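Local coordinates for protein putative peptidase (Parabacteroides merdae, PDB 4L8K) that probably hydrolyses peptide bonds as a serine peptidase of family S41, although its substrate is not known, at residues A14-M19 / G58-E63; E52-L57 / L71-D76; M110-L115 / D138-H143; G121-G126 / A142-C147. One frame throughout, in Å; residues are numbered along the deposited sequence.

Contact 1 of 4, residues A14-M19 / G58-E63; sequences ALWRIM and GKMLAE
L15 meets two side chains of 58-63, L61 and M60. It reaches L61 tip to tip, with L15 CD1 3.9 Å from L61 CD2, while it slides past M60, a selenomethionine, in the opposite direction, L15 CG lying 3.8 Å from M60 CE. The conformation of M60 explains how its methyl gets there: CG is anti to the backbone N (chi1 -166°), the chain runs on extended, and a single bend at the last torsion (chi3 77°) lays CE against L15 and W16. From this bend CE approaches the backbone N of W16 at 3.8 Å and SE faces the edge of the indole. SE lies 5.3 Å from the centroid of the five-membered ring of W16 and 87° off its normal, an edge-on Met-aromatic contact. The arrangement is helix-to-helix packing in the N-terminal part of the chain, in the region that matches the Tricorn protease C1 domain, and no hydrogen bond crosses between the two segments. L61 does not set out straight at helix 8-22, but its CD2 end comes nearer and also meets M19 CG at 3.7 Å. M19, likewise a selenomethionine, is bent at both chi2 and chi3, which keeps SE close by, 4.0 Å from that same L61 CD2. The indole is fixed from beyond the pair: W16 NE1 donates to W33 O, and the W33 ring stacks on it.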
loop_
_atom_site.group_PDB
_atom_site.type_symbol
_atom_site.label_atom_id
_atom_site.label_comp_id
_atom_site.label_asym_id
_atom_site.label_seq_id
_atom_site.Cartn_x
_atom_site.Cartn_y
_atom_site.Cartn_z
ATOM N N ALA A 14 8.971 23.078 17.226
ATOM C CA ALA A 14 8.718 23.062 15.785
ATOM C C ALA A 14 8.117 21.730 15.330
ATOM O O ALA A 14 7.108 21.745 14.628
ATOM C CB ALA A 14 9.999 23.336 15.022
ATOM N N LEU A 15 8.704 20.591 15.767
ATOM C CA LEU A 15 8.212 19.264 15.427
ATOM C C LEU A 15 6.790 19.036 15.972
ATOM O O LEU A 15 5.950 18.526 15.234
ATOM C CB LEU A 15 9.173 18.156 15.922
ATOM C CG LEU A 15 8.730 16.703 15.611
ATOM C CD1 LEU A 15 8.496 16.480 14.110
ATOM C CD2 LEU A 15 9.689 15.701 16.161
ATOM N N TRP A 16 6.521 19.413 17.241
ATOM C CA TRP A 16 5.192 19.249 17.831
ATOM C C TRP A 16 4.134 20.042 17.021
ATOM O O TRP A 16 3.050 19.519 16.745
ATOM C CB TRP A 16 5.182 19.682 19.320
ATOM C CG TRP A 16 3.867 19.365 19.976
ATOM C CD1 TRP A 16 3.494 18.168 20.517
ATOM C CD2 TRP A 16 2.678 20.184 19.955
ATOM N NE1 TRP A 16 2.177 18.222 20.924
ATOM C CE2 TRP A 16 1.653 19.449 20.590
ATOM C CE3 TRP A 16 2.406 21.502 19.539
ATOM C CZ2 TRP A 16 0.379 19.991 20.832
ATOM C CZ3 TRP A 16 1.143 22.034 19.773
ATOM C CH2 TRP A 16 0.143 21.281 20.399
ATOM N N ARG A 17 4.471 21.296 16.649
ATOM C CA ARG A 17 3.632 22.221 15.891
ATOM C C ARG A 17 3.378 21.710 14.462
ATOM O O ARG A 17 2.238 21.779 13.993
ATOM C CB ARG A 17 4.267 23.616 15.856
ATOM C CG ARG A 17 3.341 24.731 16.354
ATOM C CD ARG A 17 3.973 26.105 16.232
ATOM N NE ARG A 17 3.373 26.890 15.149
ATOM C CZ ARG A 17 3.811 26.896 13.894
ATOM N NH1 ARG A 17 4.856 26.151 13.542
ATOM N NH2 ARG A 17 3.199 27.632 12.975
ATOM N N ILE A 18 4.427 21.171 13.787
ATOM C CA ILE A 18 4.301 20.621 12.430
ATOM C C ILE A 18 3.268 19.470 12.446
ATOM O O ILE A 18 2.393 19.422 11.576
ATOM C CB ILE A 18 5.669 20.190 11.830
ATOM C CG1 ILE A 18 6.524 21.433 11.490
ATOM C CG2 ILE A 18 5.474 19.313 10.572
ATOM C CD1 ILE A 18 8.007 21.178 11.287
HETATM N N MSE A 19 3.360 18.577 13.461
HETATM C CA MSE A 19 2.439 17.462 13.631
HETATM C C MSE A 19 1.048 17.959 13.966
HETATM O O MSE A 19 0.081 17.554 13.321
HETATM C CB MSE A 19 2.946 16.526 14.726
HETATM C CG MSE A 19 4.077 15.612 14.263
HETATM SE SE MSE A 19 3.393 14.172 13.182
HETATM C CE MSE A 19 2.462 13.117 14.512
ATOM N N GLY A 58 11.792 11.056 18.297
ATOM C CA GLY A 58 11.364 9.848 17.600
ATOM C C GLY A 58 10.303 9.115 18.402
ATOM O O GLY A 58 9.306 8.652 17.837
ATOM N N LYS A 59 10.495 9.047 19.740
ATOM C CA LYS A 59 9.543 8.432 20.678
ATOM C C LYS A 59 8.238 9.207 20.700
ATOM O O LYS A 59 7.161 8.603 20.789
ATOM C CB LYS A 59 10.124 8.358 22.092
ATOM C CG LYS A 59 10.941 7.114 22.330
ATOM C CD LYS A 59 11.923 7.276 23.498
ATOM C CE LYS A 59 12.926 6.130 23.543
ATOM N NZ LYS A 59 12.296 4.822 23.917
HETATM N N MSE A 60 8.335 10.548 20.584
HETATM C CA MSE A 60 7.180 11.451 20.513
HETATM C C MSE A 60 6.356 11.158 19.275
HETATM O O MSE A 60 5.135 11.089 19.379
HETATM C CB MSE A 60 7.612 12.913 20.520
HETATM C CG MSE A 60 6.456 13.848 20.786
HETATM SE SE MSE A 60 6.923 15.728 20.808
HETATM C CE MSE A 60 7.079 16.026 18.928
ATOM N N LEU A 61 7.016 10.956 18.105
ATOM C CA LEU A 61 6.280 10.628 16.878
ATOM C C LEU A 61 5.672 9.235 16.978
ATOM O O LEU A 61 4.551 9.044 16.532
ATOM C CB LEU A 61 7.141 10.746 15.610
ATOM C CG LEU A 61 7.757 12.123 15.307
ATOM C CD1 LEU A 61 8.492 12.073 13.987
ATOM C CD2 LEU A 61 6.693 13.239 15.245
ATOM N N ALA A 62 6.360 8.298 17.650
ATOM C CA ALA A 62 5.856 6.929 17.812
ATOM C C ALA A 62 4.585 6.877 18.704
ATOM O O ALA A 62 3.901 5.862 18.723
ATOM C CB ALA A 62 6.943 6.023 18.356
ATOM N N GLU A 63 4.240 7.982 19.379
ATOM C CA GLU A 63 3.008 8.079 20.184
ATOM C C GLU A 63 1.749 7.890 19.320
ATOM O O GLU A 63 0.748 7.385 19.820
ATOM C CB GLU A 63 2.925 9.421 20.933
ATOM C CG GLU A 63 3.993 9.597 22.013
ATOM C CD GLU A 63 3.731 8.951 23.363
ATOM O OE1 GLU A 63 2.551 8.677 23.691
ATOM O OE2 GLU A 63 4.712 8.786 24.124
#

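Contact 2 of 4, residues E52-L57 / L71-D76; sequences ELFDIL and LISSFD
The ring of F54 is the bump of this contact, and L71, S73, F75 and D76 form the hollow that receives it. With CG anti to the backbone N (chi1 -173°), the ring projects from helix 50-61 into the bend that follows strand 70-72. Its far end goes deepest: F54 CZ lies 3.4 Å from L71 O, which sits at the ring edge near its plane. Along one flank, F54 CE2 is 3.4 Å from S73 OG; on another, CE1 is 3.8 Å from D76 CB. F75 closes the hollow near the root of the ring by an offset edge-to-face pairing, its edge toward the face of F54, centroids 5.1 Å apart and planes at 64°. The hollow keeps its shape through S73 OG, which accepts from the backbone N of F75 (3.3 Å) and of D76 (3.1 Å), an ST turn and ST motif combined; the same OG lies over the centre of the F75 ring. One turn along the helix, L57 CB fits against L71 CD2 at 3.7 Å. Beyond the two segments, W261 meets F54 edge-to-face just before strand 262-266, the neighbour of strand 70-72 in its antiparallel sheet, and L57 packs on F12 and L15 of helix 8-22.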
loop_
_atom_site.group_PDB
_atom_site.type_symbol
_atom_site.label_atom_id
_atom_site.label_comp_id
_atom_site.label_asym_id
_atom_site.label_seq_id
_atom_site.Cartn_x
_atom_site.Cartn_y
_atom_site.Cartn_z
ATOM N N GLU A 52 20.423 12.355 21.744
ATOM C CA GLU A 52 19.417 12.290 22.810
ATOM C C GLU A 52 18.115 12.957 22.340
ATOM O O GLU A 52 17.028 12.422 22.571
ATOM C CB GLU A 52 19.955 12.968 24.076
ATOM C CG GLU A 52 21.139 12.218 24.672
ATOM C CD GLU A 52 22.046 13.005 25.606
ATOM O OE1 GLU A 52 21.898 14.246 25.700
ATOM O OE2 GLU A 52 22.935 12.380 26.226
ATOM N N LEU A 53 18.233 14.120 21.661
ATOM C CA LEU A 53 17.100 14.850 21.106
ATOM C C LEU A 53 16.399 13.981 20.050
ATOM O O LEU A 53 15.172 13.866 20.065
ATOM C CB LEU A 53 17.561 16.214 20.492
ATOM C CG LEU A 53 16.447 17.031 19.780
ATOM C CD1 LEU A 53 15.409 17.540 20.776
ATOM C CD2 LEU A 53 17.022 18.166 18.973
ATOM N N PHE A 54 17.190 13.352 19.153
ATOM C CA PHE A 54 16.655 12.507 18.100
ATOM C C PHE A 54 15.854 11.319 18.690
ATOM O O PHE A 54 14.751 11.028 18.222
ATOM C CB PHE A 54 17.762 12.017 17.134
ATOM C CG PHE A 54 17.200 11.266 15.932
ATOM C CD1 PHE A 54 16.922 9.919 16.012
ATOM C CD2 PHE A 54 16.920 11.928 14.737
ATOM C CE1 PHE A 54 16.343 9.251 14.936
ATOM C CE2 PHE A 54 16.352 11.242 13.650
ATOM C CZ PHE A 54 16.087 9.911 13.757
ATOM N N ASP A 55 16.389 10.676 19.740
ATOM C CA ASP A 55 15.689 9.552 20.374
ATOM C C ASP A 55 14.356 9.960 21.000
ATOM O O ASP A 55 13.359 9.257 20.807
ATOM C CB ASP A 55 16.582 8.898 21.434
ATOM C CG ASP A 55 17.651 8.000 20.857
ATOM O OD1 ASP A 55 17.647 7.786 19.608
ATOM O OD2 ASP A 55 18.465 7.479 21.642
ATOM N N ILE A 56 14.330 11.093 21.733
ATOM C CA ILE A 56 13.131 11.578 22.409
ATOM C C ILE A 56 12.069 12.053 21.382
ATOM O O ILE A 56 10.881 11.740 21.552
ATOM C CB ILE A 56 13.506 12.653 23.469
ATOM C CG1 ILE A 56 14.081 11.991 24.762
ATOM C CG2 ILE A 56 12.379 13.629 23.788
ATOM C CD1 ILE A 56 13.170 10.981 25.513
ATOM N N LEU A 57 12.490 12.772 20.325
ATOM C CA LEU A 57 11.551 13.245 19.321
ATOM C C LEU A 57 10.985 12.093 18.490
ATOM O O LEU A 57 9.803 12.121 18.118
ATOM C CB LEU A 57 12.182 14.339 18.439
ATOM C CG LEU A 57 12.486 15.705 19.114
ATOM C CD1 LEU A 57 12.823 16.779 18.053
ATOM C CD2 LEU A 57 11.340 16.160 20.029
ATOM N N LEU A 71 11.029 10.480 11.423
ATOM C CA LEU A 71 11.908 11.617 11.697
ATOM C C LEU A 71 13.235 11.263 11.040
ATOM O O LEU A 71 13.756 10.173 11.294
ATOM C CB LEU A 71 12.064 11.900 13.210
ATOM C CG LEU A 71 12.920 13.125 13.596
ATOM C CD1 LEU A 71 12.261 14.442 13.166
ATOM C CD2 LEU A 71 13.166 13.146 15.102
ATOM N N ILE A 72 13.746 12.133 10.149
ATOM C CA ILE A 72 14.954 11.833 9.402
ATOM C C ILE A 72 16.048 12.839 9.670
ATOM O O ILE A 72 15.874 14.034 9.428
ATOM C CB ILE A 72 14.667 11.736 7.881
ATOM C CG1 ILE A 72 13.400 10.895 7.592
ATOM C CG2 ILE A 72 15.888 11.170 7.141
ATOM C CD1 ILE A 72 12.771 11.055 6.231
ATOM N N SER A 73 17.205 12.335 10.114
ATOM C CA SER A 73 18.423 13.107 10.317
ATOM C C SER A 73 19.469 12.510 9.388
ATOM O O SER A 73 19.159 11.589 8.621
ATOM C CB SER A 73 18.870 13.067 11.781
ATOM O OG SER A 73 19.385 11.799 12.148
ATOM N N SER A 74 20.705 13.009 9.460
ATOM C CA SER A 74 21.782 12.514 8.632
ATOM C C SER A 74 22.411 11.249 9.241
ATOM O O SER A 74 23.167 10.574 8.555
ATOM C CB SER A 74 22.808 13.617 8.432
ATOM O OG SER A 74 22.312 14.516 7.451
ATOM N N PHE A 75 22.060 10.896 10.487
ATOM C CA PHE A 75 22.616 9.725 11.188
ATOM C C PHE A 75 21.590 8.604 11.393
ATOM O O PHE A 75 22.005 7.459 11.568
ATOM C CB PHE A 75 23.226 10.111 12.549
ATOM C CG PHE A 75 22.368 10.983 13.444
ATOM C CD1 PHE A 75 21.497 10.412 14.373
ATOM C CD2 PHE A 75 22.469 12.380 13.396
ATOM C CE1 PHE A 75 20.720 11.215 15.216
ATOM C CE2 PHE A 75 21.675 13.183 14.233
ATOM C CZ PHE A 75 20.809 12.589 15.135
ATOM N N ASP A 76 20.274 8.916 11.403
ATOM C CA ASP A 76 19.243 7.893 11.594
ATOM C C ASP A 76 17.885 8.341 11.102
ATOM O O ASP A 76 17.667 9.501 10.779
ATOM C CB ASP A 76 19.117 7.459 13.091
ATOM C CG ASP A 76 18.532 6.054 13.320
ATOM O OD1 ASP A 76 18.264 5.338 12.322
ATOM O OD2 ASP A 76 18.346 5.675 14.490
#

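Contact 3 of 4, residues M110-L115 / D138-H143; sequences MKYKRL and DYMFAH
H143 O accepts from R114 NH1 at 2.9 Å with an N-H...O angle of 156°, the donor lying in the carbonyl plane and the oxygen close to the guanidinium plane. This bond ties strand 110-115 to helix 134-143, which packs on the mixed seven-stranded sheet; the axes of the strand and of helix segment 138-143 come within 9.5 Å at 10°. A bend of the R114 chain at chi3 lays the guanidinium flat on the imidazole of H143, planes 14° apart, so the carbonyl and the ring of H143 both hold it, while NE goes to D118 in a salt bridge. Earlier on the strand, the selenomethionine M140 sets CG over a face of Y112, 4.0 Å from the ring centroid, while the imidazole of H143 comes to the edge of that phenol. M110, also selenomethionine, crosses M140 at about a right angle, M110 SE meeting M140 CE at 3.9 Å. A water occupies the imidazole plane at its edge, 2.8 Å from H143 NE2, and accepts from R114 N at 3.1 Å.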
loop_
_atom_site.group_PDB
_atom_site.type_symbol
_atom_site.label_atom_id
_atom_site.label_comp_id
_atom_site.label_asym_id
_atom_site.label_seq_id
_atom_site.Cartn_x
_atom_site.Cartn_y
_atom_site.Cartn_z
HETATM N N MSE A 110 7.041 -5.996 -14.739
HETATM C CA MSE A 110 6.298 -7.244 -14.490
HETATM C C MSE A 110 7.091 -8.504 -14.825
HETATM O O MSE A 110 7.784 -8.573 -15.853
HETATM C CB MSE A 110 4.993 -7.313 -15.310
HETATM C CG MSE A 110 3.957 -6.285 -14.914
HETATM SE SE MSE A 110 2.356 -6.402 -16.072
HETATM C CE MSE A 110 3.182 -6.271 -17.882
ATOM N N LYS A 111 6.899 -9.525 -13.977
ATOM C CA LYS A 111 7.353 -10.893 -14.175
ATOM C C LYS A 111 6.082 -11.671 -14.393
ATOM O O LYS A 111 5.131 -11.501 -13.607
ATOM C CB LYS A 111 8.148 -11.461 -12.986
ATOM C CG LYS A 111 9.458 -10.771 -12.685
ATOM C CD LYS A 111 10.094 -11.473 -11.493
ATOM C CE LYS A 111 11.441 -10.912 -11.111
ATOM N NZ LYS A 111 11.926 -11.568 -9.849
ATOM N N TYR A 112 5.998 -12.471 -15.479
ATOM C CA TYR A 112 4.737 -13.164 -15.699
ATOM C C TYR A 112 4.940 -14.564 -16.259
ATOM O O TYR A 112 5.910 -14.840 -16.956
ATOM C CB TYR A 112 3.758 -12.322 -16.540
ATOM C CG TYR A 112 4.144 -12.102 -17.989
ATOM C CD1 TYR A 112 5.040 -11.090 -18.352
ATOM C CD2 TYR A 112 3.538 -12.831 -19.009
ATOM C CE1 TYR A 112 5.372 -10.860 -19.699
ATOM C CE2 TYR A 112 3.849 -12.599 -20.357
ATOM C CZ TYR A 112 4.761 -11.611 -20.698
ATOM O OH TYR A 112 5.051 -11.415 -22.036
ATOM N N LYS A 113 4.027 -15.461 -15.907
ATOM C CA LYS A 113 4.077 -16.862 -16.313
ATOM C C LYS A 113 2.711 -17.535 -16.175
ATOM O O LYS A 113 1.979 -17.255 -15.228
ATOM C CB LYS A 113 5.107 -17.606 -15.429
ATOM C CG LYS A 113 5.498 -18.977 -15.936
ATOM C CD LYS A 113 6.445 -19.647 -15.000
ATOM C CE LYS A 113 6.837 -21.010 -15.486
ATOM N NZ LYS A 113 7.971 -21.542 -14.681
ATOM N N ARG A 114 2.427 -18.494 -17.069
ATOM C CA ARG A 114 1.204 -19.297 -16.991
ATOM C C ARG A 114 1.420 -20.451 -15.999
ATOM O O ARG A 114 2.459 -21.125 -16.028
ATOM C CB ARG A 114 0.772 -19.838 -18.366
ATOM C CG ARG A 114 0.288 -18.750 -19.288
ATOM C CD ARG A 114 -0.345 -19.286 -20.559
ATOM N NE ARG A 114 0.503 -20.242 -21.273
ATOM C CZ ARG A 114 0.826 -20.143 -22.561
ATOM N NH1 ARG A 114 0.412 -19.105 -23.280
ATOM N NH2 ARG A 114 1.550 -21.085 -23.140
ATOM N N LEU A 115 0.430 -20.667 -15.134
ATOM C CA LEU A 115 0.435 -21.752 -14.163
ATOM C C LEU A 115 -0.769 -22.697 -14.402
ATOM O O LEU A 115 -1.669 -22.369 -15.181
ATOM C CB LEU A 115 0.382 -21.170 -12.716
ATOM C CG LEU A 115 1.447 -20.126 -12.292
ATOM C CD1 LEU A 115 1.152 -19.631 -10.876
ATOM C CD2 LEU A 115 2.861 -20.714 -12.389
ATOM N N ASP A 138 -0.442 -5.178 -23.070
ATOM C CA ASP A 138 -1.094 -5.878 -24.183
ATOM C C ASP A 138 -0.467 -7.250 -24.449
ATOM O O ASP A 138 -1.202 -8.212 -24.680
ATOM C CB ASP A 138 -1.054 -5.035 -25.468
ATOM C CG ASP A 138 -2.062 -3.897 -25.511
ATOM O OD1 ASP A 138 -2.877 -3.788 -24.565
ATOM O OD2 ASP A 138 -2.026 -3.111 -26.483
ATOM N N TYR A 139 0.874 -7.346 -24.382
ATOM C CA TYR A 139 1.615 -8.594 -24.602
ATOM C C TYR A 139 1.390 -9.615 -23.480
ATOM O O TYR A 139 1.246 -10.810 -23.763
ATOM C CB TYR A 139 3.107 -8.322 -24.792
ATOM C CG TYR A 139 3.421 -7.981 -26.232
ATOM C CD1 TYR A 139 3.329 -8.949 -27.236
ATOM C CD2 TYR A 139 3.767 -6.687 -26.607
ATOM C CE1 TYR A 139 3.560 -8.632 -28.573
ATOM C CE2 TYR A 139 4.026 -6.365 -27.944
ATOM C CZ TYR A 139 3.922 -7.343 -28.919
ATOM O OH TYR A 139 4.197 -7.060 -30.226
HETATM N N MSE A 140 1.327 -9.139 -22.224
HETATM C CA MSE A 140 1.088 -9.987 -21.061
HETATM C C MSE A 140 -0.331 -10.576 -21.171
HETATM O O MSE A 140 -0.492 -11.790 -21.035
HETATM C CB MSE A 140 1.340 -9.199 -19.750
HETATM C CG MSE A 140 1.016 -9.962 -18.455
HETATM SE SE MSE A 140 -0.889 -9.786 -18.000
HETATM C CE MSE A 140 -0.913 -7.820 -17.542
ATOM N N PHE A 141 -1.324 -9.750 -21.480
ATOM C CA PHE A 141 -2.708 -10.196 -21.637
ATOM C C PHE A 141 -2.840 -11.170 -22.806
ATOM O O PHE A 141 -3.529 -12.183 -22.649
ATOM C CB PHE A 141 -3.708 -9.006 -21.781
ATOM C CG PHE A 141 -3.948 -8.193 -20.512
ATOM C CD1 PHE A 141 -4.182 -8.821 -19.286
ATOM C CD2 PHE A 141 -3.997 -6.803 -20.555
ATOM C CE1 PHE A 141 -4.418 -8.069 -18.124
ATOM C CE2 PHE A 141 -4.229 -6.058 -19.392
ATOM C CZ PHE A 141 -4.429 -6.691 -18.183
ATOM N N ALA A 142 -2.145 -10.923 -23.933
ATOM C CA ALA A 142 -2.211 -11.843 -25.106
ATOM C C ALA A 142 -1.588 -13.224 -24.753
ATOM O O ALA A 142 -2.115 -14.258 -25.164
ATOM C CB ALA A 142 -1.521 -11.243 -26.319
ATOM N N HIS A 143 -0.522 -13.242 -23.924
ATOM C CA HIS A 143 0.077 -14.493 -23.473
ATOM C C HIS A 143 -0.927 -15.316 -22.627
ATOM O O HIS A 143 -0.846 -16.547 -22.585
ATOM C CB HIS A 143 1.355 -14.203 -22.673
ATOM C CG HIS A 143 2.127 -15.429 -22.276
ATOM N ND1 HIS A 143 2.658 -16.288 -23.223
ATOM C CD2 HIS A 143 2.420 -15.902 -21.043
ATOM C CE1 HIS A 143 3.236 -17.262 -22.539
ATOM N NE2 HIS A 143 3.119 -17.070 -21.225
HETATM O O HOH W 1 4.327 -18.941 -19.462
#

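Contact 4 of 4, residues G121-G126 / A142-C147; sequences GYVYYG and AHFKEC
One face of the F144 ring rests on the backbone of G121, whose CA stands 3.4 Å from the ring centroid and 8° off the normal, a centred CH-pi contact. At the edge, in the plane of the ring, V123 CG2 meets F144 CE2 at 3.6 Å. Past the glycine, the far end of the ring comes near the next peptide, F144 CZ 3.5 Å from Y122 N in an oblique approach. The ring comes this close to the backbone where G121 has no side chain, and the CA atoms of G121 and F144 are only 5.5 Å apart. The torsion of F144 suits this, its CG anti to the carbonyl carbon (chi1 -62°), which swings the ring from the chain that follows the helix onto strand 120-125. In V123 the branch that touches, CG2, is the one anti to the carbonyl carbon. A type I turn from F144 to C147, closed by C147 N donating to F144 O at 3.0 Å, brings the chain back so that C147 SG lies 3.8 Å from G121 N. The contact lies within the beta-alpha-beta unit of strand 120-125, helix 134-143 and strand 149-153. Strands 120-125 and 149-153 are parallel neighbours in the mixed sheet; F144 also packs on L150 of the latter, and R114 of strand 110-115 touches both F144 and C147.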
loop_
_atom_site.group_PDB
_atom_site.type_symbol
_atom_site.label_atom_id
_atom_site.label_comp_id
_atom_site.label_asym_id
_atom_site.label_seq_id
_atom_site.Cartn_x
_atom_site.Cartn_y
_atom_site.Cartn_z
ATOM N N GLY A 121 -3.044 -17.274 -15.563
ATOM C CA GLY A 121 -2.006 -16.279 -15.787
ATOM C C GLY A 121 -1.520 -15.728 -14.455
ATOM O O GLY A 121 -2.323 -15.324 -13.619
ATOM N N TYR A 122 -0.219 -15.759 -14.198
ATOM C CA TYR A 122 0.325 -15.218 -12.938
ATOM C C TYR A 122 1.239 -14.020 -13.252
ATOM O O TYR A 122 2.112 -14.109 -14.105
ATOM C CB TYR A 122 1.043 -16.303 -12.105
ATOM C CG TYR A 122 1.796 -15.756 -10.898
ATOM C CD1 TYR A 122 1.136 -15.478 -9.699
ATOM C CD2 TYR A 122 3.156 -15.455 -10.976
ATOM C CE1 TYR A 122 1.813 -14.937 -8.606
ATOM C CE2 TYR A 122 3.834 -14.877 -9.897
ATOM C CZ TYR A 122 3.165 -14.638 -8.711
ATOM O OH TYR A 122 3.854 -14.096 -7.649
ATOM N N VAL A 123 0.989 -12.893 -12.587
ATOM C CA VAL A 123 1.817 -11.691 -12.717
ATOM C C VAL A 123 2.351 -11.309 -11.329
ATOM O O VAL A 123 1.589 -11.236 -10.369
ATOM C CB VAL A 123 1.082 -10.465 -13.381
ATOM C CG1 VAL A 123 2.024 -9.271 -13.562
ATOM C CG2 VAL A 123 0.427 -10.830 -14.716
ATOM N N TYR A 124 3.654 -11.058 -11.232
ATOM C CA TYR A 124 4.231 -10.454 -10.042
ATOM C C TYR A 124 4.681 -9.036 -10.415
ATOM O O TYR A 124 5.453 -8.835 -11.365
ATOM C CB TYR A 124 5.376 -11.247 -9.400
ATOM C CG TYR A 124 5.849 -10.561 -8.134
ATOM C CD1 TYR A 124 4.994 -10.406 -7.043
ATOM C CD2 TYR A 124 7.117 -9.997 -8.052
ATOM C CE1 TYR A 124 5.399 -9.732 -5.892
ATOM C CE2 TYR A 124 7.548 -9.348 -6.893
ATOM C CZ TYR A 124 6.671 -9.188 -5.827
ATOM O OH TYR A 124 7.028 -8.497 -4.700
ATOM N N TYR A 125 4.155 -8.053 -9.692
ATOM C CA TYR A 125 4.517 -6.659 -9.888
ATOM C C TYR A 125 5.068 -6.136 -8.546
ATOM O O TYR A 125 4.307 -5.775 -7.646
ATOM C CB TYR A 125 3.312 -5.852 -10.414
ATOM C CG TYR A 125 3.699 -4.460 -10.872
ATOM C CD1 TYR A 125 4.687 -4.269 -11.833
ATOM C CD2 TYR A 125 3.068 -3.337 -10.356
ATOM C CE1 TYR A 125 5.044 -2.988 -12.260
ATOM C CE2 TYR A 125 3.409 -2.054 -10.786
ATOM C CZ TYR A 125 4.381 -1.887 -11.757
ATOM O OH TYR A 125 4.733 -0.634 -12.178
ATOM N N GLY A 126 6.391 -6.175 -8.411
ATOM C CA GLY A 126 7.069 -5.828 -7.169
ATOM C C GLY A 126 7.172 -4.367 -6.806
ATOM O O GLY A 126 7.390 -4.041 -5.635
ATOM N N ALA A 142 -2.145 -10.923 -23.933
ATOM C CA ALA A 142 -2.211 -11.843 -25.106
ATOM C C ALA A 142 -1.588 -13.224 -24.753
ATOM O O ALA A 142 -2.115 -14.258 -25.164
ATOM C CB ALA A 142 -1.521 -11.243 -26.319
ATOM N N HIS A 143 -0.522 -13.242 -23.924
ATOM C CA HIS A 143 0.077 -14.493 -23.473
ATOM C C HIS A 143 -0.927 -15.316 -22.627
ATOM O O HIS A 143 -0.846 -16.547 -22.585
ATOM C CB HIS A 143 1.355 -14.203 -22.673
ATOM C CG HIS A 143 2.127 -15.429 -22.276
ATOM N ND1 HIS A 143 2.658 -16.288 -23.223
ATOM C CD2 HIS A 143 2.420 -15.902 -21.043
ATOM C CE1 HIS A 143 3.236 -17.262 -22.539
ATOM N NE2 HIS A 143 3.119 -17.070 -21.225
ATOM N N PHE A 144 -1.914 -14.627 -22.017
ATOM C CA PHE A 144 -2.930 -15.203 -21.127
ATOM C C PHE A 144 -4.329 -15.284 -21.776
ATOM O O PHE A 144 -5.305 -15.552 -21.077
ATOM C CB PHE A 144 -2.995 -14.359 -19.836
ATOM C CG PHE A 144 -1.734 -14.314 -18.988
ATOM C CD1 PHE A 144 -0.807 -15.349 -19.027
ATOM C CD2 PHE A 144 -1.515 -13.271 -18.102
ATOM C CE1 PHE A 144 0.329 -15.320 -18.216
ATOM C CE2 PHE A 144 -0.393 -13.255 -17.273
ATOM C CZ PHE A 144 0.512 -14.287 -17.323
ATOM N N LYS A 145 -4.408 -15.128 -23.109
ATOM C CA LYS A 145 -5.650 -15.153 -23.907
ATOM C C LYS A 145 -6.515 -16.403 -23.626
ATOM O O LYS A 145 -7.721 -16.279 -23.447
ATOM C CB LYS A 145 -5.328 -15.029 -25.420
ATOM C CG LYS A 145 -6.506 -15.142 -26.386
ATOM C CD LYS A 145 -7.558 -14.013 -26.227
ATOM C CE LYS A 145 -8.861 -14.271 -26.971
ATOM N NZ LYS A 145 -9.736 -15.246 -26.257
ATOM N N GLU A 146 -5.895 -17.566 -23.518
ATOM C CA GLU A 146 -6.579 -18.848 -23.304
ATOM C C GLU A 146 -6.809 -19.195 -21.821
ATOM O O GLU A 146 -7.458 -20.202 -21.530
ATOM C CB GLU A 146 -5.786 -19.992 -23.953
ATOM C CG GLU A 146 -5.599 -19.896 -25.450
ATOM C CD GLU A 146 -6.857 -19.607 -26.247
ATOM O OE1 GLU A 146 -7.908 -20.249 -26.011
ATOM O OE2 GLU A 146 -6.791 -18.683 -27.081
ATOM N N CYS A 147 -6.246 -18.396 -20.897
ATOM C CA CYS A 147 -6.375 -18.591 -19.456
ATOM C C CYS A 147 -7.797 -18.243 -18.961
ATOM O O CYS A 147 -8.451 -17.329 -19.469
ATOM C CB CYS A 147 -5.311 -17.786 -18.711
ATOM S SG CYS A 147 -3.609 -18.190 -19.186
#

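The four contacts form two groups on opposite sides of the chain's centre, about 45 Å apart between centres. Contacts 1 and 2 have centres about 11 Å apart, share helix 50-61 and alternate along the chain; they join directly where L15 CD2 reaches L57 CB at 3.6 Å. Helices 8-22 and 50-61 and strand 70-72 pack as one unit with strands 252-256 and 262-266 from much later in the chain. Contacts 3 and 4 follow in sequence, with centres about 3 Å apart; they share A142 and H143 of helix 134-143 and use adjacent antiparallel strands, 110-115 and 120-125, of the mixed sheet. The two regions are therefore not separate in sequence, the probable peptidase part lying between pieces of the other.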